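Local coordinates for protein putative tRNA (Adenine(37)-N6)-methyltransferase (Pseudomonas aeruginosa, PDB 7BU1) that probably methylates N6-threonylcarbamoyladenosine 37 of tRNA, using S-adenosylmethionine as methyl donor, at residues F21-A26 against Y209-W214; P35-T40 against S123-L128; L65-Q70 against P132-K137; I161-S166 against C191-P196. All coordinates share one frame; numbering follows the deposited sequence.

Interaction 1: F21-A26 against Y209-W214. With SAM (S-adenosylmethionine), chain D.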
# COMPACT_ATOMS: atom_id res chain seq x y z
N PHE B 21 19.22 -8.45 -5.86
CA PHE B 21 19.03 -9.62 -5.01
C PHE B 21 18.76 -10.86 -5.86
O PHE B 21 17.78 -10.90 -6.61
CB PHE B 21 17.88 -9.41 -4.04
CG PHE B 21 18.06 -8.24 -3.13
CD1 PHE B 21 19.08 -8.22 -2.20
CD2 PHE B 21 17.19 -7.16 -3.19
CE1 PHE B 21 19.24 -7.14 -1.35
CE2 PHE B 21 17.34 -6.09 -2.34
CZ PHE B 21 18.37 -6.08 -1.42
N MET B 22 19.61 -11.88 -5.69
CA MET B 22 19.40 -13.17 -6.32
C MET B 22 18.85 -14.22 -5.36
O MET B 22 18.55 -15.33 -5.80
CB MET B 22 20.70 -13.69 -6.94
CG MET B 22 21.46 -12.64 -7.74
SD MET B 22 20.49 -11.99 -9.11
CE MET B 22 20.42 -13.44 -10.16
N GLU B 23 18.75 -13.93 -4.06
CA GLU B 23 18.23 -14.87 -3.08
C GLU B 23 17.45 -14.11 -2.02
O GLU B 23 17.74 -12.96 -1.71
CB GLU B 23 19.32 -15.66 -2.35
CG GLU B 23 20.53 -16.04 -3.16
CD GLU B 23 21.66 -16.49 -2.27
OE1 GLU B 23 22.55 -15.66 -1.98
OE2 GLU B 23 21.64 -17.66 -1.83
N LYS B 24 16.47 -14.80 -1.43
CA LYS B 24 15.64 -14.17 -0.41
C LYS B 24 16.41 -13.92 0.89
O LYS B 24 15.99 -13.07 1.68
CB LYS B 24 14.42 -15.04 -0.12
N PHE B 25 17.54 -14.61 1.11
CA PHE B 25 18.20 -14.64 2.41
C PHE B 25 18.57 -13.26 2.93
O PHE B 25 17.97 -12.79 3.90
CB PHE B 25 19.46 -15.52 2.38
CG PHE B 25 20.34 -15.36 3.60
CD1 PHE B 25 19.90 -15.77 4.85
CD2 PHE B 25 21.60 -14.79 3.51
CE1 PHE B 25 20.70 -15.62 5.98
CE2 PHE B 25 22.40 -14.63 4.63
CZ PHE B 25 21.95 -15.04 5.87
N ALA B 26 19.54 -12.60 2.31
CA ALA B 26 20.01 -11.33 2.85
C ALA B 26 19.17 -10.13 2.40
O ALA B 26 19.62 -8.99 2.54
CB ALA B 26 21.48 -11.10 2.49
N TYR B 209 29.81 -16.77 5.91
CA TYR B 209 28.51 -16.95 5.29
C TYR B 209 28.56 -16.34 3.89
O TYR B 209 29.55 -15.73 3.52
CB TYR B 209 27.46 -16.33 6.21
CG TYR B 209 27.38 -16.99 7.59
CD1 TYR B 209 26.47 -18.01 7.80
CD2 TYR B 209 28.18 -16.59 8.68
CE1 TYR B 209 26.32 -18.61 9.03
CE2 TYR B 209 28.04 -17.21 9.94
CZ TYR B 209 27.10 -18.22 10.09
OH TYR B 209 26.90 -18.86 11.30
N GLY B 210 27.57 -16.60 3.05
CA GLY B 210 27.69 -16.01 1.73
C GLY B 210 26.32 -15.62 1.22
O GLY B 210 25.29 -16.10 1.70
N VAL B 211 26.33 -14.69 0.28
CA VAL B 211 25.12 -14.28 -0.39
C VAL B 211 25.52 -13.88 -1.78
O VAL B 211 26.63 -13.38 -2.00
CB VAL B 211 24.43 -13.12 0.37
CG1 VAL B 211 25.28 -11.86 0.28
CG2 VAL B 211 23.04 -12.87 -0.19
N ARG B 212 24.63 -14.11 -2.73
CA ARG B 212 24.84 -13.62 -4.09
C ARG B 212 24.17 -12.26 -4.21
O ARG B 212 22.99 -12.11 -3.89
CB ARG B 212 24.27 -14.61 -5.10
CG ARG B 212 24.65 -14.30 -6.53
CD ARG B 212 24.46 -15.51 -7.41
NE ARG B 212 25.35 -15.47 -8.57
CZ ARG B 212 26.56 -16.01 -8.60
NH1 ARG B 212 27.04 -16.63 -7.53
NH2 ARG B 212 27.29 -15.92 -9.71
N LEU B 213 24.95 -11.25 -4.63
CA LEU B 213 24.43 -9.93 -4.96
C LEU B 213 24.94 -9.55 -6.34
O LEU B 213 26.15 -9.59 -6.58
CB LEU B 213 24.86 -8.88 -3.93
CG LEU B 213 24.30 -9.02 -2.51
CD1 LEU B 213 25.15 -8.19 -1.52
CD2 LEU B 213 22.83 -8.62 -2.44
N TRP B 214 24.02 -9.15 -7.23
CA TRP B 214 24.34 -8.91 -8.65
C TRP B 214 24.95 -10.20 -9.18
O TRP B 214 24.35 -11.27 -9.01
CB TRP B 214 25.22 -7.67 -8.81
CG TRP B 214 24.66 -6.38 -8.25
CD1 TRP B 214 25.13 -5.68 -7.17
CD2 TRP B 214 23.56 -5.62 -8.77
NE1 TRP B 214 24.38 -4.54 -6.98
CE2 TRP B 214 23.41 -4.49 -7.95
CE3 TRP B 214 22.68 -5.80 -9.85
CZ2 TRP B 214 22.41 -3.53 -8.17
CZ3 TRP B 214 21.68 -4.84 -10.07
CH2 TRP B 214 21.56 -3.72 -9.23
N SAM D . 7.15 -5.24 1.43
CA SAM D . 6.57 -6.44 0.78
C SAM D . 5.13 -6.64 1.26
O SAM D . 4.35 -7.21 0.47
OXT SAM D . 4.82 -6.22 2.39
CB SAM D . 7.40 -7.70 1.06
CG SAM D . 7.40 -8.04 2.55
SD SAM D . 8.29 -9.62 2.84
CE SAM D . 8.13 -10.06 4.55
C5' SAM D . 10.07 -9.42 2.51
C4' SAM D . 10.53 -10.59 1.66
O4' SAM D . 9.91 -10.47 0.38
C3' SAM D . 11.94 -10.36 1.23
O3' SAM D . 12.86 -10.66 2.27
C2' SAM D . 12.07 -11.32 0.08
O2' SAM D . 12.64 -12.56 0.50
C1' SAM D . 10.60 -11.54 -0.28
N9 SAM D . 10.40 -11.50 -1.73
C8 SAM D . 10.73 -10.47 -2.50
N7 SAM D . 10.43 -10.79 -3.75
C5 SAM D . 9.91 -12.02 -3.75
C6 SAM D . 9.45 -12.78 -4.74
N6 SAM D . 9.49 -12.25 -5.97
N1 SAM D . 8.97 -14.01 -4.51
C2 SAM D . 8.95 -14.50 -3.21
N3 SAM D . 9.44 -13.67 -2.19
C4 SAM D . 9.90 -12.46 -2.49
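The loop that leaves barrel strand 15-19 and runs past the S-adenosylmethionine site docks on strand 208-213, an outermost strand of the C-terminal mixed sheet within this chain. F21 and L213 form a single backbone bridge, CA to CA 5.4 Å, after which the two chains diverge. Their side chains lie side by side and point the same way, so that CD2 of L213 comes obliquely within 3.8 Å of F21 CD1.

The polar grip is E23. Its OE1 accepts the backbone N-H of R212 at 2.7 Å with the nearly straight N-H...O angle of 171°. The donor meets OE1 on the anti side and 27° out of the carboxylate plane. E23 OE1 also lies 3.4 Å from V211 CG2. That methyl is the one anti to V211's backbone N, and it also reaches A26 CB at 3.6 Å; F25 adds only a loose brush of its ring edge.

On the F21 side of E23, M22 and R212 meet at a slant through their CG atoms, while M22 CG also approaches W214 O at 3.4 Å. R212 then runs extended from CG to NE, away from the loop, and its guanidinium pairs with D217 in a salt bridge. V211 and L213 are backed by strand 216-224 and helix 184-192 respectively, which buries the floor of the contact, while M22 and F25 are exposed at its margin. At the apex, K24 is modelled as far as CB, and this atom lies 3.1 Å from the ribose O2' of S-adenosylmethionine.

Interaction 2: P35-T40 against S123-L128. With SAM (S-adenosylmethionine), chain D.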
# COMPACT_ATOMS: atom_id res chain seq x y z
N PRO B 35 19.23 2.06 1.04
CA PRO B 35 19.07 2.84 -0.20
C PRO B 35 19.98 2.40 -1.32
O PRO B 35 19.74 2.78 -2.48
CB PRO B 35 19.37 4.27 0.24
CG PRO B 35 20.29 4.12 1.39
CD PRO B 35 19.89 2.86 2.10
N ALA B 36 21.04 1.65 -1.03
CA ALA B 36 21.91 1.13 -2.08
C ALA B 36 21.33 -0.10 -2.78
O ALA B 36 21.91 -0.55 -3.77
CB ALA B 36 23.29 0.79 -1.51
N ALA B 37 20.25 -0.68 -2.27
CA ALA B 37 19.53 -1.75 -2.96
C ALA B 37 18.81 -1.21 -4.19
O ALA B 37 17.67 -0.73 -4.09
CB ALA B 37 18.53 -2.44 -2.02
N ARG B 38 19.47 -1.25 -5.34
CA ARG B 38 18.96 -0.70 -6.58
C ARG B 38 18.48 -1.82 -7.50
O ARG B 38 18.86 -2.99 -7.36
CB ARG B 38 20.02 0.16 -7.28
CG ARG B 38 20.48 1.34 -6.43
CD ARG B 38 20.92 2.56 -7.25
NE ARG B 38 21.86 2.24 -8.31
CZ ARG B 38 21.75 2.68 -9.56
NH1 ARG B 38 20.74 3.47 -9.92
NH2 ARG B 38 22.66 2.34 -10.46
N GLY B 39 17.63 -1.44 -8.44
CA GLY B 39 17.09 -2.36 -9.43
C GLY B 39 16.31 -1.55 -10.44
O GLY B 39 16.10 -0.35 -10.28
N THR B 40 15.88 -2.23 -11.49
CA THR B 40 15.06 -1.59 -12.51
C THR B 40 13.79 -2.40 -12.74
O THR B 40 13.77 -3.62 -12.58
CB THR B 40 15.81 -1.43 -13.82
OG1 THR B 40 16.28 -2.71 -14.26
CG2 THR B 40 17.00 -0.49 -13.66
N SER B 123 15.22 2.32 -6.07
CA SER B 123 16.20 2.32 -4.99
C SER B 123 15.51 1.94 -3.69
O SER B 123 14.33 2.25 -3.47
CB SER B 123 16.88 3.70 -4.87
OG SER B 123 17.21 4.01 -3.53
N GLY B 124 16.25 1.27 -2.81
CA GLY B 124 15.71 0.83 -1.53
C GLY B 124 14.68 -0.27 -1.65
O GLY B 124 13.70 -0.28 -0.89
N ILE B 125 14.90 -1.22 -2.56
CA ILE B 125 13.94 -2.26 -2.88
C ILE B 125 14.14 -3.46 -1.97
O ILE B 125 15.23 -3.73 -1.46
CB ILE B 125 14.07 -2.68 -4.36
CG1 ILE B 125 15.42 -3.36 -4.59
CG2 ILE B 125 13.92 -1.48 -5.28
CD1 ILE B 125 15.59 -3.91 -5.98
N ASP B 126 13.07 -4.25 -1.83
CA ASP B 126 13.10 -5.52 -1.12
C ASP B 126 12.65 -6.65 -2.04
O ASP B 126 12.12 -7.66 -1.57
CB ASP B 126 12.22 -5.47 0.14
CG ASP B 126 10.75 -5.15 -0.17
OD1 ASP B 126 10.47 -4.60 -1.25
OD2 ASP B 126 9.88 -5.46 0.67
N LEU B 127 12.84 -6.48 -3.35
CA LEU B 127 12.26 -7.37 -4.35
C LEU B 127 13.31 -8.27 -4.97
O LEU B 127 14.40 -7.82 -5.33
CB LEU B 127 11.58 -6.56 -5.45
CG LEU B 127 10.59 -5.50 -5.00
CD1 LEU B 127 9.83 -4.97 -6.22
CD2 LEU B 127 9.63 -6.09 -3.97
N LEU B 128 12.95 -9.54 -5.14
CA LEU B 128 13.83 -10.50 -5.78
C LEU B 128 14.00 -10.18 -7.26
O LEU B 128 13.15 -9.57 -7.90
CB LEU B 128 13.27 -11.92 -5.64
CG LEU B 128 13.77 -12.78 -4.49
CD1 LEU B 128 13.14 -14.16 -4.61
CD2 LEU B 128 15.29 -12.87 -4.49
N SAM D . 7.15 -5.24 1.43
CA SAM D . 6.57 -6.44 0.78
C SAM D . 5.13 -6.64 1.26
O SAM D . 4.35 -7.21 0.47
OXT SAM D . 4.82 -6.22 2.39
CB SAM D . 7.40 -7.70 1.06
CG SAM D . 7.40 -8.04 2.55
SD SAM D . 8.29 -9.62 2.84
CE SAM D . 8.13 -10.06 4.55
C5' SAM D . 10.07 -9.42 2.51
C4' SAM D . 10.53 -10.59 1.66
O4' SAM D . 9.91 -10.47 0.38
C3' SAM D . 11.94 -10.36 1.23
O3' SAM D . 12.86 -10.66 2.27
C2' SAM D . 12.07 -11.32 0.08
O2' SAM D . 12.64 -12.56 0.50
C1' SAM D . 10.60 -11.54 -0.28
N9 SAM D . 10.40 -11.50 -1.73
C8 SAM D . 10.73 -10.47 -2.50
N7 SAM D . 10.43 -10.79 -3.75
C5 SAM D . 9.91 -12.02 -3.75
C6 SAM D . 9.45 -12.78 -4.74
N6 SAM D . 9.49 -12.25 -5.97
N1 SAM D . 8.97 -14.01 -4.51
C2 SAM D . 8.95 -14.50 -3.21
N3 SAM D . 9.44 -13.67 -2.19
C4 SAM D . 9.90 -12.46 -2.49
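I125 tucks against A37 and R38 in the tightly packed half of this contact, where A37 O is met by two consecutive backbone amides. I125 N donates to A37 O at 3.2 Å with an angle of 168°. The amide of G124 is nearer, its N 2.8 Å from A37 O, but that bond is strongly bent and weak. The I125 donor is tilted 24° from the carbonyl plane. CG1 of I125, held between its own backbone N and carbonyl carbon (chi1 67°), turns toward the strand and carries CD1 to 3.7 Å from R38 O. This methyl also lies against the backbone of G39, which has no side chain to obstruct it. In return A37 CB rests 3.6 Å from I125 O, with L187 of helix 184-192 touching it too. R38 pairs with S123 as antiparallel non-hydrogen-bonded neighbours, then sends its guanidinium off to a salt bridge with E113.

The solvent side is looser. P35 is exposed and its CB points away; it meets the opposite segment mainly through its carbonyl, with P35 O 3.0 Å from S123 OG.

Farther along, D126 leaves the packed part: OD2 takes a 2.8 Å hydrogen bond from the amino N of S-adenosylmethionine, and OD1 is bonded to S108. L128 N lies 3.1 Å from the adenine N7. The backbone that peels off strand 119-123 thus becomes part of the S-adenosylmethionine pocket of the antiparallel TrmO barrel.

Interaction 3: L65-Q70 against P132-K137. With SAM (S-adenosylmethionine), chain D.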
# COMPACT_ATOMS: atom_id res chain seq x y z
N LEU B 65 2.74 -3.13 -6.66
CA LEU B 65 2.04 -4.38 -6.39
C LEU B 65 2.66 -5.44 -7.29
O LEU B 65 2.81 -5.22 -8.50
CB LEU B 65 0.55 -4.25 -6.67
CG LEU B 65 -0.20 -3.18 -5.88
CD1 LEU B 65 -1.68 -3.24 -6.19
CD2 LEU B 65 0.03 -3.36 -4.40
N PHE B 66 3.05 -6.58 -6.71
CA PHE B 66 3.80 -7.58 -7.44
C PHE B 66 3.37 -8.98 -7.03
O PHE B 66 2.63 -9.18 -6.06
CB PHE B 66 5.30 -7.39 -7.24
CG PHE B 66 5.74 -7.49 -5.80
CD1 PHE B 66 5.67 -6.39 -4.96
CD2 PHE B 66 6.24 -8.69 -5.29
CE1 PHE B 66 6.09 -6.47 -3.64
CE2 PHE B 66 6.66 -8.78 -3.97
CZ PHE B 66 6.59 -7.67 -3.14
N LEU B 67 3.86 -9.96 -7.78
CA LEU B 67 3.62 -11.37 -7.48
C LEU B 67 4.84 -11.97 -6.80
O LEU B 67 5.97 -11.80 -7.28
CB LEU B 67 3.31 -12.14 -8.76
CG LEU B 67 1.98 -11.86 -9.44
CD1 LEU B 67 1.84 -12.79 -10.64
CD2 LEU B 67 0.84 -12.05 -8.46
N PHE B 68 4.61 -12.68 -5.69
CA PHE B 68 5.65 -13.43 -4.98
C PHE B 68 5.93 -14.72 -5.75
O PHE B 68 5.57 -15.82 -5.33
CB PHE B 68 5.20 -13.77 -3.56
CG PHE B 68 5.16 -12.61 -2.62
CD1 PHE B 68 6.32 -11.99 -2.20
CD2 PHE B 68 3.95 -12.17 -2.10
CE1 PHE B 68 6.28 -10.93 -1.30
CE2 PHE B 68 3.90 -11.12 -1.21
CZ PHE B 68 5.07 -10.50 -0.80
N HIS B 69 6.59 -14.57 -6.89
CA HIS B 69 6.73 -15.72 -7.78
C HIS B 69 7.64 -16.81 -7.21
O HIS B 69 7.52 -17.96 -7.64
CB HIS B 69 7.23 -15.27 -9.16
CG HIS B 69 8.66 -14.81 -9.17
ND1 HIS B 69 9.08 -13.66 -8.53
CD2 HIS B 69 9.76 -15.33 -9.77
CE1 HIS B 69 10.38 -13.51 -8.72
NE2 HIS B 69 10.81 -14.50 -9.47
N GLN B 70 8.52 -16.49 -6.26
CA GLN B 70 9.40 -17.48 -5.65
C GLN B 70 8.98 -17.84 -4.22
O GLN B 70 9.82 -18.24 -3.41
CB GLN B 70 10.86 -17.01 -5.64
CG GLN B 70 11.34 -16.48 -6.96
CD GLN B 70 12.21 -17.46 -7.70
OE1 GLN B 70 12.00 -18.67 -7.62
NE2 GLN B 70 13.19 -16.94 -8.42
N PRO B 132 7.62 -10.29 -11.05
CA PRO B 132 6.60 -9.73 -11.95
C PRO B 132 5.80 -8.65 -11.22
O PRO B 132 5.30 -8.88 -10.12
CB PRO B 132 5.72 -10.94 -12.31
CG PRO B 132 6.49 -12.16 -11.83
CD PRO B 132 7.34 -11.68 -10.68
N VAL B 133 5.69 -7.48 -11.84
CA VAL B 133 4.99 -6.34 -11.24
C VAL B 133 3.63 -6.15 -11.92
O VAL B 133 3.55 -6.05 -13.15
CB VAL B 133 5.84 -5.06 -11.31
CG1 VAL B 133 5.08 -3.89 -10.73
CG2 VAL B 133 7.13 -5.27 -10.54
N LEU B 134 2.58 -6.06 -11.11
CA LEU B 134 1.23 -5.90 -11.62
C LEU B 134 0.80 -4.45 -11.75
O LEU B 134 -0.11 -4.16 -12.55
CB LEU B 134 0.23 -6.62 -10.71
CG LEU B 134 0.54 -8.07 -10.37
CD1 LEU B 134 -0.50 -8.61 -9.40
CD2 LEU B 134 0.61 -8.92 -11.63
N ASP B 135 1.40 -3.53 -11.00
CA ASP B 135 0.90 -2.16 -10.93
C ASP B 135 1.97 -1.24 -10.36
O ASP B 135 2.83 -1.66 -9.57
CB ASP B 135 -0.37 -2.09 -10.08
CG ASP B 135 -1.12 -0.78 -10.24
OD1 ASP B 135 -0.62 0.15 -10.91
OD2 ASP B 135 -2.22 -0.65 -9.67
N ILE B 136 1.91 0.03 -10.76
CA ILE B 136 2.71 1.11 -10.20
C ILE B 136 1.75 2.16 -9.69
O ILE B 136 0.85 2.59 -10.43
CB ILE B 136 3.67 1.74 -11.22
CG1 ILE B 136 4.67 0.72 -11.76
CG2 ILE B 136 4.40 2.93 -10.61
CD1 ILE B 136 5.17 1.09 -13.15
N LYS B 137 1.89 2.56 -8.42
CA LYS B 137 1.05 3.59 -7.84
C LYS B 137 1.95 4.65 -7.22
O LYS B 137 2.89 4.31 -6.47
CB LYS B 137 0.10 3.04 -6.77
CG LYS B 137 -1.05 2.18 -7.28
CD LYS B 137 -1.59 1.29 -6.16
CE LYS B 137 -2.93 0.65 -6.50
NZ LYS B 137 -3.08 0.41 -7.95
N SAM D . 7.15 -5.24 1.43
CA SAM D . 6.57 -6.44 0.78
C SAM D . 5.13 -6.64 1.26
O SAM D . 4.35 -7.21 0.47
OXT SAM D . 4.82 -6.22 2.39
CB SAM D . 7.40 -7.70 1.06
CG SAM D . 7.40 -8.04 2.55
SD SAM D . 8.29 -9.62 2.84
CE SAM D . 8.13 -10.06 4.55
C5' SAM D . 10.07 -9.42 2.51
C4' SAM D . 10.53 -10.59 1.66
O4' SAM D . 9.91 -10.47 0.38
C3' SAM D . 11.94 -10.36 1.23
O3' SAM D . 12.86 -10.66 2.27
C2' SAM D . 12.07 -11.32 0.08
O2' SAM D . 12.64 -12.56 0.50
C1' SAM D . 10.60 -11.54 -0.28
N9 SAM D . 10.40 -11.50 -1.73
C8 SAM D . 10.73 -10.47 -2.50
N7 SAM D . 10.43 -10.79 -3.75
C5 SAM D . 9.91 -12.02 -3.75
C6 SAM D . 9.45 -12.78 -4.74
N6 SAM D . 9.49 -12.25 -5.97
N1 SAM D . 8.97 -14.01 -4.51
C2 SAM D . 8.95 -14.50 -3.21
N3 SAM D . 9.44 -13.67 -2.19
C4 SAM D . 9.90 -12.46 -2.49
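L65 O is gripped by two neighbouring amides of the opposite strand, the mark of a classic beta bulge: L134 N donates to L65 O at 2.8 Å, and D135 N adds a weak bond at 3.3 Å. L65 N answers by donating to D135 O, approaching from above the carbonyl plane, 37° out of it. Past the bulge the geometry is cleaner, since L67 N meets P132 O at 3.0 Å with an N-H...O angle of 167°. On their other edges F66 bonds to G106 and V133 to I14 and G15, continuing the antiparallel barrel.

Side chains fill in between these bonds. L67 and L134 cross at about a right angle, L67 CD2 to L134 CD1 3.8 Å, while P132 CD lies 3.4 Å from H69 ND1.

On the dimer side, L134 O accepts a hydrogen bond from N103 of the second subunit. The ends of D135 and K137 lie near R101 and I105 of that subunit, but they are modelled too close to each other and their placing is doubtful.

Past the strand, an inverse gamma turn centred on F68 brings Q70 N to the adenine, where it donates to N1 of S-adenosylmethionine at 3.1 Å, 154°. H69 ND1 stands 3.0 Å from the adenine N6, and the edge of the F68 ring faces N3. The bond from Q70 N is consistent with N1 being unprotonated and recognised in part by the main chain, just where the strand pair ends.

Interaction 4: I161-S166 against C191-P196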
# COMPACT_ATOMS: atom_id res chain seq x y z
N ILE B 161 23.18 -4.53 13.00
CA ILE B 161 24.48 -5.02 13.44
C ILE B 161 25.57 -4.15 12.83
O ILE B 161 25.42 -3.62 11.72
CB ILE B 161 24.73 -6.50 13.03
CG1 ILE B 161 23.44 -7.32 13.05
CG2 ILE B 161 25.77 -7.13 13.92
CD1 ILE B 161 23.63 -8.79 12.69
N ALA B 162 26.68 -4.03 13.54
CA ALA B 162 27.85 -3.34 13.02
C ALA B 162 28.54 -4.19 11.96
O ALA B 162 28.59 -5.42 12.07
CB ALA B 162 28.83 -3.01 14.15
N VAL B 163 29.09 -3.52 10.94
CA VAL B 163 29.79 -4.18 9.84
C VAL B 163 31.17 -3.55 9.69
O VAL B 163 31.30 -2.33 9.69
CB VAL B 163 29.00 -4.07 8.52
CG1 VAL B 163 29.79 -4.69 7.38
CG2 VAL B 163 27.65 -4.72 8.65
N GLU B 164 32.19 -4.39 9.58
CA GLU B 164 33.55 -3.96 9.27
C GLU B 164 34.06 -4.78 8.09
O GLU B 164 33.47 -5.81 7.72
CB GLU B 164 34.49 -4.09 10.49
CG GLU B 164 34.91 -5.50 10.83
CD GLU B 164 35.82 -5.58 12.06
OE1 GLU B 164 36.21 -6.71 12.42
OE2 GLU B 164 36.15 -4.52 12.65
N TRP B 165 35.16 -4.32 7.49
CA TRP B 165 35.67 -4.84 6.23
C TRP B 165 37.09 -5.37 6.36
O TRP B 165 37.92 -4.76 7.04
CB TRP B 165 35.66 -3.76 5.15
CG TRP B 165 34.30 -3.37 4.69
CD1 TRP B 165 33.44 -2.51 5.31
CD2 TRP B 165 33.63 -3.83 3.52
NE1 TRP B 165 32.28 -2.41 4.60
CE2 TRP B 165 32.36 -3.21 3.50
CE3 TRP B 165 33.96 -4.72 2.49
CZ2 TRP B 165 31.43 -3.45 2.47
CZ3 TRP B 165 33.03 -4.96 1.48
CH2 TRP B 165 31.79 -4.32 1.48
N SER B 166 37.37 -6.48 5.70
CA SER B 166 38.76 -6.83 5.46
C SER B 166 39.30 -5.94 4.35
O SER B 166 38.57 -5.52 3.45
CB SER B 166 38.89 -8.31 5.06
OG SER B 166 38.53 -8.51 3.70
N CYS B 191 23.06 -4.47 3.66
CA CYS B 191 22.42 -5.78 3.77
C CYS B 191 22.95 -6.55 4.97
O CYS B 191 22.18 -7.27 5.62
CB CYS B 191 22.65 -6.58 2.50
SG CYS B 191 21.70 -5.98 1.10
N LEU B 192 24.23 -6.40 5.29
CA LEU B 192 24.79 -7.22 6.35
C LEU B 192 24.37 -6.73 7.73
O LEU B 192 24.23 -7.54 8.65
CB LEU B 192 26.32 -7.27 6.23
CG LEU B 192 26.72 -8.15 5.04
CD1 LEU B 192 28.21 -8.42 5.00
CD2 LEU B 192 25.94 -9.45 5.05
N ALA B 193 24.07 -5.43 7.88
CA ALA B 193 23.66 -4.91 9.18
C ALA B 193 22.37 -5.55 9.68
O ALA B 193 21.96 -5.29 10.81
CB ALA B 193 23.50 -3.39 9.10
N GLN B 194 21.70 -6.31 8.83
CA GLN B 194 20.57 -7.16 9.16
C GLN B 194 21.00 -8.62 9.27
O GLN B 194 21.37 -9.12 10.34
CB GLN B 194 19.58 -6.98 8.05
CG GLN B 194 19.20 -5.55 7.83
CD GLN B 194 18.05 -5.57 6.98
OE1 GLN B 194 17.80 -6.63 6.43
NE2 GLN B 194 17.39 -4.43 6.75
N ASP B 195 20.94 -9.32 8.13
CA ASP B 195 21.36 -10.70 7.94
C ASP B 195 20.69 -11.67 8.89
O ASP B 195 19.68 -11.34 9.52
CB ASP B 195 22.88 -10.80 8.07
N PRO B 196 21.25 -12.88 8.99
CA PRO B 196 20.76 -13.93 9.89
C PRO B 196 19.32 -14.31 9.58
O PRO B 196 18.87 -15.39 9.92
CB PRO B 196 20.90 -13.49 11.35
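I161 reaches over A193 and Q194 and can be followed outward from its backbone. Its N donates to A193 O at 2.6 Å, a short bond bent to 131° and tilted 19° from the carbonyl plane. CB stands 3.8 Å from that same oxygen, and CG1 closes to 3.4 Å from A193 O. The tip, CD1, passes on to the next carbonyl and rests 3.3 Å from Q194 O. The chain gets there with CG1 beside the backbone N and chi1 at -34°, well off a staggered value, so the fit is probably somewhat strained. The ethyl branch thus lies along two successive carbonyls, A193 O and Q194 O.

The return contact is close as well: A193 CB lies 3.3 Å from I161 O. V163, two residues on, brings one methyl, CG2, down at about a right angle to the L192 side chain, 3.8 Å from L192 CB, and the same methyl also touches A193 N. Beyond the contact, Q194 carries its amide oxygen to R29 N in the loop that follows strand 15-19.

Strand 162-165, an outermost strand of the mixed sheet within this chain, runs parallel to strand 227-234, to which A162 and E164 are hydrogen-bonded. W165 leans on I188 and E189 of helix 184-192, and S166 is the N-cap of helix 167-180, its OG bonded to A169 N. I161 and V163 thus pack on L192 to Q194, between the mixed sheet and helix 184-192.

Interaction 1 joins interactions 2 and 4 through F21: F21 CE2 touches I125 O of interaction 2 at 3.3 Å, while F21 CE1 packs on C191 SG of interaction 4 at 3.7 Å. Interactions 2 and 3 join beside the cofactor through L127 CD2 and F66 CZ, 3.5 Å apart. S-adenosylmethionine is thus shared by three contacts: interaction 1 meets its ribose, interaction 2 its amino group and adenine N7, interaction 3 mainly its adenine. Interaction 4 sits in the C-terminal part, its centre about 29 Å from that of interaction 3 and on the opposite side of the chain's centre, and is linked to the pocket through interaction 1.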